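Local coordinates for Ice-binding protein (Flavobacteriaceae bacterium, PDB 5UYT) that probably binds ice and restrains its growth, as an antifreeze protein of an Antarctic bacterium built on right-handed beta-helices, at residues A[68-72]-A[147-151]; A[165-171]-A[184-190]. One frame throughout, in Å; residues are numbered along the deposited sequence.

Contact 1 (A[68-72]-A[147-151]); sequences YNLLN and FWKVE
The long helix that flanks the right-handed beta-helix presses Tyr68, Leu71 and Asn72 against Phe147 and Lys149 on a strand of the solenoid wall and Glu151 just beyond its end. The two segments cross at 89°, and the touching helical residues, Tyr68 to Asn72, span about one turn. At the polar end, Glu151 OE2 takes two donors. Tyr68 OH reaches it at 2.6 Å on the syn side, somewhat out of the carboxylate plane, and Lys149 NZ makes a salt bridge to it at 2.8 Å on the anti lone pair. Glu151 OE2 sits at the edge of the phenol ring, and the carboxylate plane is turned 73° from the ring. Lys149 first runs past the tyrosine, with CG 3.4 Å from Tyr68 CE1, then folds at its last two torsions (chi3 66°), which together turn the ammonium back to Glu151. Gln124 OE1 is a second partner for that ammonium. Asn72 OD1 lies 3.6 Å from Lys149 CE. Leu71 CB, 4.1 Å from Lys149 CB, links the two ends. At the apolar end Leu71 CD2 packs 3.7 Å from Phe147 CB. A helix packed lengthwise along one wall of a beta-solenoid is a hallmark of this ice-binding protein family.

Contact 2 (A[165-171]-A[184-190]); sequences NVVANNA and RALSTTG
Thr188 OG1 is held from two directions: it donates to Asn169 OD1 at 2.7 Å and accepts from the backbone Asn170 N at 2.9 Å. Its first torsion of 58° sets the hydroxyl between the threonine's own N and carbonyl carbon, from where it reaches across to the 169-170 turn. The hydroxyl comes to the Asn169 amide tilted out of the carbonyl plane. Asn170 ND2 comes within 3.8 Å of Thr189 CG2, a packing contact. One residue back, Ser187 OG donates to Ala171 O at 2.9 Å, tying the next part of the same turn. Gly190 passes close to Ala171 O, with no side chain to crowd that carbonyl.

Upstream, 165-168 and 184-187 pair as parallel strands, their axes 17° apart, forming two successive rungs of the right-handed beta-helix. Hydrogen bonds alternate along the ladder: Val166 N to Arg184 O, Leu186 N to Val166 O, Ala168 N to Leu186 O, and Thr188 N to Ala168 O at 3.0 Å. The strands are in register, so each residue of one lies beside its partner on the same face of the other. Val167 and Leu186 share the face turned to helix 55-73, where Leu64 touches both, and their methyls Val167 CG2 and Leu186 CD1 lie 4.3 Å apart.

On that same face, at the beginning of the paired stretch, Asn165 and Arg184 run side by side. The extended arginine brings NH1 to Asn165 OD1 at 2.9 Å, in the carbonyl plane, on a lone pair, with amide and guanidinium only 26° from coplanar. A water accepts from Asn165 ND2 and, weakly, from Arg184 NH1, while Arg184 NH2 also donates to Ala10 O.

Overall arrangement
After the first solenoid strands the chain enters helix 55-73. Contact 1 closes the long excursion from it through several solenoid strands to strand 146-150. Contact 2 follows in series, neither nested in contact 1 nor crossing it: residues 165-171 and 184-190 are joined by a short connection, the remainder of one solenoid coil. The two centres lie 9 Å apart, because strands 146-150 and 165-168 are neighbours, paired through Trp148 O to Val167 N and Val150 N to Val167 O. Leu71 of the helix also touches Val167, and Glu151 OE1 accepts from Asn169 ND2, so helix, successive rungs and the turns after them are stitched together.

Contact 1 (A[68-72]-A[147-151])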
# COMPACT_ATOMS: atom_id res chain seq x y z
N TYR A 68 -4.62 -24.93 -10.35
CA TYR A 68 -5.75 -25.24 -11.22
C TYR A 68 -6.11 -26.74 -11.14
O TYR A 68 -7.29 -27.09 -11.00
CB TYR A 68 -5.50 -24.86 -12.70
CG TYR A 68 -6.60 -25.43 -13.58
CD1 TYR A 68 -7.82 -24.77 -13.68
CD2 TYR A 68 -6.45 -26.67 -14.23
CE1 TYR A 68 -8.86 -25.30 -14.41
CE2 TYR A 68 -7.49 -27.21 -14.96
CZ TYR A 68 -8.68 -26.52 -15.06
OH TYR A 68 -9.73 -27.05 -15.79
N ASN A 69 -5.10 -27.59 -11.22
CA ASN A 69 -5.30 -29.04 -11.21
C ASN A 69 -5.88 -29.54 -9.89
O ASN A 69 -6.73 -30.43 -9.90
CB ASN A 69 -4.01 -29.77 -11.57
CG ASN A 69 -3.67 -29.65 -13.04
OD1 ASN A 69 -4.55 -29.48 -13.87
ND2 ASN A 69 -2.39 -29.75 -13.36
N LEU A 70 -5.46 -28.95 -8.77
CA LEU A 70 -6.04 -29.27 -7.47
C LEU A 70 -7.50 -28.80 -7.41
O LEU A 70 -8.36 -29.52 -6.89
CB LEU A 70 -5.24 -28.64 -6.34
CG LEU A 70 -3.82 -29.16 -6.06
CD1 LEU A 70 -3.09 -28.12 -5.21
CD2 LEU A 70 -3.87 -30.53 -5.39
N LEU A 71 -7.77 -27.61 -7.94
CA LEU A 71 -9.15 -27.13 -8.06
C LEU A 71 -10.01 -28.10 -8.92
O LEU A 71 -11.17 -28.44 -8.56
CB LEU A 71 -9.20 -25.70 -8.61
CG LEU A 71 -8.63 -24.66 -7.63
CD1 LEU A 71 -8.61 -23.26 -8.23
CD2 LEU A 71 -9.45 -24.67 -6.35
N ASN A 72 -9.44 -28.53 -10.04
CA ASN A 72 -10.13 -29.40 -10.98
C ASN A 72 -10.35 -30.80 -10.39
O ASN A 72 -11.33 -31.46 -10.71
CB ASN A 72 -9.39 -29.44 -12.32
CG ASN A 72 -10.31 -29.81 -13.49
OD1 ASN A 72 -11.50 -29.49 -13.50
ND2 ASN A 72 -9.73 -30.46 -14.49
N PHE A 147 -12.28 -19.81 -3.97
CA PHE A 147 -11.70 -20.07 -5.29
C PHE A 147 -12.81 -20.21 -6.32
O PHE A 147 -13.85 -20.84 -6.04
CB PHE A 147 -10.91 -21.40 -5.28
CG PHE A 147 -9.73 -21.41 -4.32
CD1 PHE A 147 -8.44 -21.17 -4.79
CD2 PHE A 147 -9.92 -21.67 -2.96
CE1 PHE A 147 -7.36 -21.17 -3.91
CE2 PHE A 147 -8.84 -21.68 -2.08
CZ PHE A 147 -7.55 -21.44 -2.56
N TRP A 148 -12.56 -19.68 -7.51
CA TRP A 148 -13.46 -19.87 -8.66
C TRP A 148 -12.64 -20.48 -9.79
O TRP A 148 -11.71 -19.84 -10.30
CB TRP A 148 -14.07 -18.51 -9.10
CG TRP A 148 -14.72 -17.73 -7.98
CD1 TRP A 148 -14.09 -16.93 -7.06
CD2 TRP A 148 -16.13 -17.61 -7.71
NE1 TRP A 148 -15.01 -16.36 -6.21
CE2 TRP A 148 -16.27 -16.75 -6.59
CE3 TRP A 148 -17.28 -18.14 -8.31
CZ2 TRP A 148 -17.53 -16.41 -6.05
CZ3 TRP A 148 -18.53 -17.81 -7.77
CH2 TRP A 148 -18.64 -16.96 -6.64
N LYS A 149 -12.94 -21.73 -10.15
CA LYS A 149 -12.28 -22.38 -11.27
C LYS A 149 -13.18 -22.26 -12.49
O LYS A 149 -14.16 -23.02 -12.64
CB LYS A 149 -12.01 -23.84 -10.94
CG LYS A 149 -11.26 -24.59 -12.04
CD LYS A 149 -11.51 -26.10 -11.98
CE LYS A 149 -12.96 -26.49 -12.27
NZ LYS A 149 -13.61 -25.81 -13.43
N VAL A 150 -12.85 -21.31 -13.37
CA VAL A 150 -13.77 -20.92 -14.45
C VAL A 150 -13.28 -21.38 -15.84
O VAL A 150 -12.22 -20.94 -16.31
CB VAL A 150 -14.02 -19.38 -14.48
CG1 VAL A 150 -15.14 -19.05 -15.48
CG2 VAL A 150 -14.38 -18.85 -13.09
N GLU A 151 -14.08 -22.23 -16.49
CA GLU A 151 -13.74 -22.75 -17.83
C GLU A 151 -14.34 -21.85 -18.90
O GLU A 151 -15.15 -22.30 -19.74
CB GLU A 151 -14.25 -24.18 -18.03
CG GLU A 151 -13.88 -25.17 -16.94
CD GLU A 151 -12.39 -25.36 -16.79
OE1 GLU A 151 -11.66 -25.18 -17.79
OE2 GLU A 151 -11.96 -25.70 -15.66

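Contact 2 (A[165-171]-A[184-190])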
# COMPACT_ATOMS: atom_id res chain seq x y z
N ASN A 165 -9.93 -16.10 -5.11
CA ASN A 165 -9.03 -16.34 -6.24
C ASN A 165 -9.81 -16.72 -7.49
O ASN A 165 -10.40 -17.78 -7.53
CB ASN A 165 -8.12 -17.47 -5.83
CG ASN A 165 -7.22 -17.07 -4.69
OD1 ASN A 165 -6.54 -16.05 -4.77
ND2 ASN A 165 -7.24 -17.85 -3.62
N VAL A 166 -9.82 -15.84 -8.50
CA VAL A 166 -10.60 -16.09 -9.72
C VAL A 166 -9.62 -16.69 -10.71
O VAL A 166 -8.73 -15.98 -11.17
CB VAL A 166 -11.22 -14.79 -10.30
CG1 VAL A 166 -11.93 -15.08 -11.64
CG2 VAL A 166 -12.16 -14.15 -9.27
N VAL A 167 -9.75 -17.99 -10.99
CA VAL A 167 -8.83 -18.69 -11.87
C VAL A 167 -9.55 -19.01 -13.18
O VAL A 167 -10.40 -19.90 -13.23
CB VAL A 167 -8.32 -20.03 -11.25
CG1 VAL A 167 -7.40 -20.78 -12.21
CG2 VAL A 167 -7.63 -19.78 -9.92
N ALA A 168 -9.19 -18.28 -14.24
CA ALA A 168 -9.80 -18.52 -15.54
C ALA A 168 -8.89 -19.45 -16.31
O ALA A 168 -7.72 -19.14 -16.52
CB ALA A 168 -9.99 -17.20 -16.29
N ASN A 169 -9.42 -20.61 -16.71
CA ASN A 169 -8.64 -21.58 -17.46
C ASN A 169 -8.82 -21.38 -18.95
O ASN A 169 -9.94 -21.54 -19.47
CB ASN A 169 -9.09 -23.01 -17.11
CG ASN A 169 -8.12 -24.06 -17.61
OD1 ASN A 169 -6.91 -23.85 -17.57
ND2 ASN A 169 -8.65 -25.19 -18.09
N ASN A 170 -7.72 -21.05 -19.62
CA ASN A 170 -7.72 -20.83 -21.07
C ASN A 170 -8.81 -19.85 -21.48
O ASN A 170 -9.53 -20.07 -22.45
CB ASN A 170 -7.83 -22.14 -21.84
CG ASN A 170 -6.68 -23.07 -21.53
OD1 ASN A 170 -6.89 -24.24 -21.28
ND2 ASN A 170 -5.46 -22.54 -21.52
N ALA A 171 -8.91 -18.76 -20.71
CA ALA A 171 -9.85 -17.67 -21.00
C ALA A 171 -9.36 -16.34 -20.45
O ALA A 171 -8.46 -16.30 -19.60
CB ALA A 171 -11.22 -17.98 -20.41
N ARG A 184 -7.76 -12.42 -6.25
CA ARG A 184 -6.79 -12.38 -7.33
C ARG A 184 -7.50 -12.68 -8.64
O ARG A 184 -8.49 -13.43 -8.64
CB ARG A 184 -5.69 -13.44 -7.10
CG ARG A 184 -4.81 -13.19 -5.88
CD ARG A 184 -3.88 -14.38 -5.63
NE ARG A 184 -3.02 -14.16 -4.46
CZ ARG A 184 -3.29 -14.59 -3.22
NH1 ARG A 184 -4.40 -15.28 -2.98
NH2 ARG A 184 -2.45 -14.33 -2.21
N ALA A 185 -7.02 -12.08 -9.73
CA ALA A 185 -7.43 -12.49 -11.08
C ALA A 185 -6.24 -13.18 -11.72
O ALA A 185 -5.21 -12.56 -11.97
CB ALA A 185 -7.92 -11.29 -11.91
N LEU A 186 -6.40 -14.49 -11.93
CA LEU A 186 -5.34 -15.36 -12.43
C LEU A 186 -5.86 -16.12 -13.65
O LEU A 186 -6.90 -16.78 -13.56
CB LEU A 186 -4.95 -16.38 -11.35
CG LEU A 186 -4.61 -15.85 -9.95
CD1 LEU A 186 -4.50 -17.02 -8.98
CD2 LEU A 186 -3.32 -15.03 -9.97
N SER A 187 -5.12 -16.04 -14.76
CA SER A 187 -5.44 -16.84 -15.97
C SER A 187 -4.31 -17.80 -16.35
O SER A 187 -3.14 -17.42 -16.36
CB SER A 187 -5.75 -15.93 -17.17
OG SER A 187 -5.91 -16.72 -18.38
N THR A 188 -4.68 -19.04 -16.71
CA THR A 188 -3.71 -20.05 -17.18
C THR A 188 -3.26 -19.82 -18.62
O THR A 188 -2.33 -20.45 -19.07
CB THR A 188 -4.27 -21.48 -17.08
OG1 THR A 188 -5.47 -21.55 -17.85
CG2 THR A 188 -4.58 -21.84 -15.64
N THR A 189 -4.00 -18.97 -19.34
CA THR A 189 -3.57 -18.21 -20.54
C THR A 189 -4.82 -17.47 -21.02
O THR A 189 -5.93 -18.04 -21.04
CB THR A 189 -2.83 -18.98 -21.74
OG1 THR A 189 -3.61 -18.97 -22.94
CG2 THR A 189 -2.33 -20.36 -21.42
N GLY A 190 -4.63 -16.20 -21.37
CA GLY A 190 -5.69 -15.27 -21.73
C GLY A 190 -5.37 -13.87 -21.23
O GLY A 190 -4.68 -13.71 -20.21
O HOH W 1 -5.52 -17.61 -1.26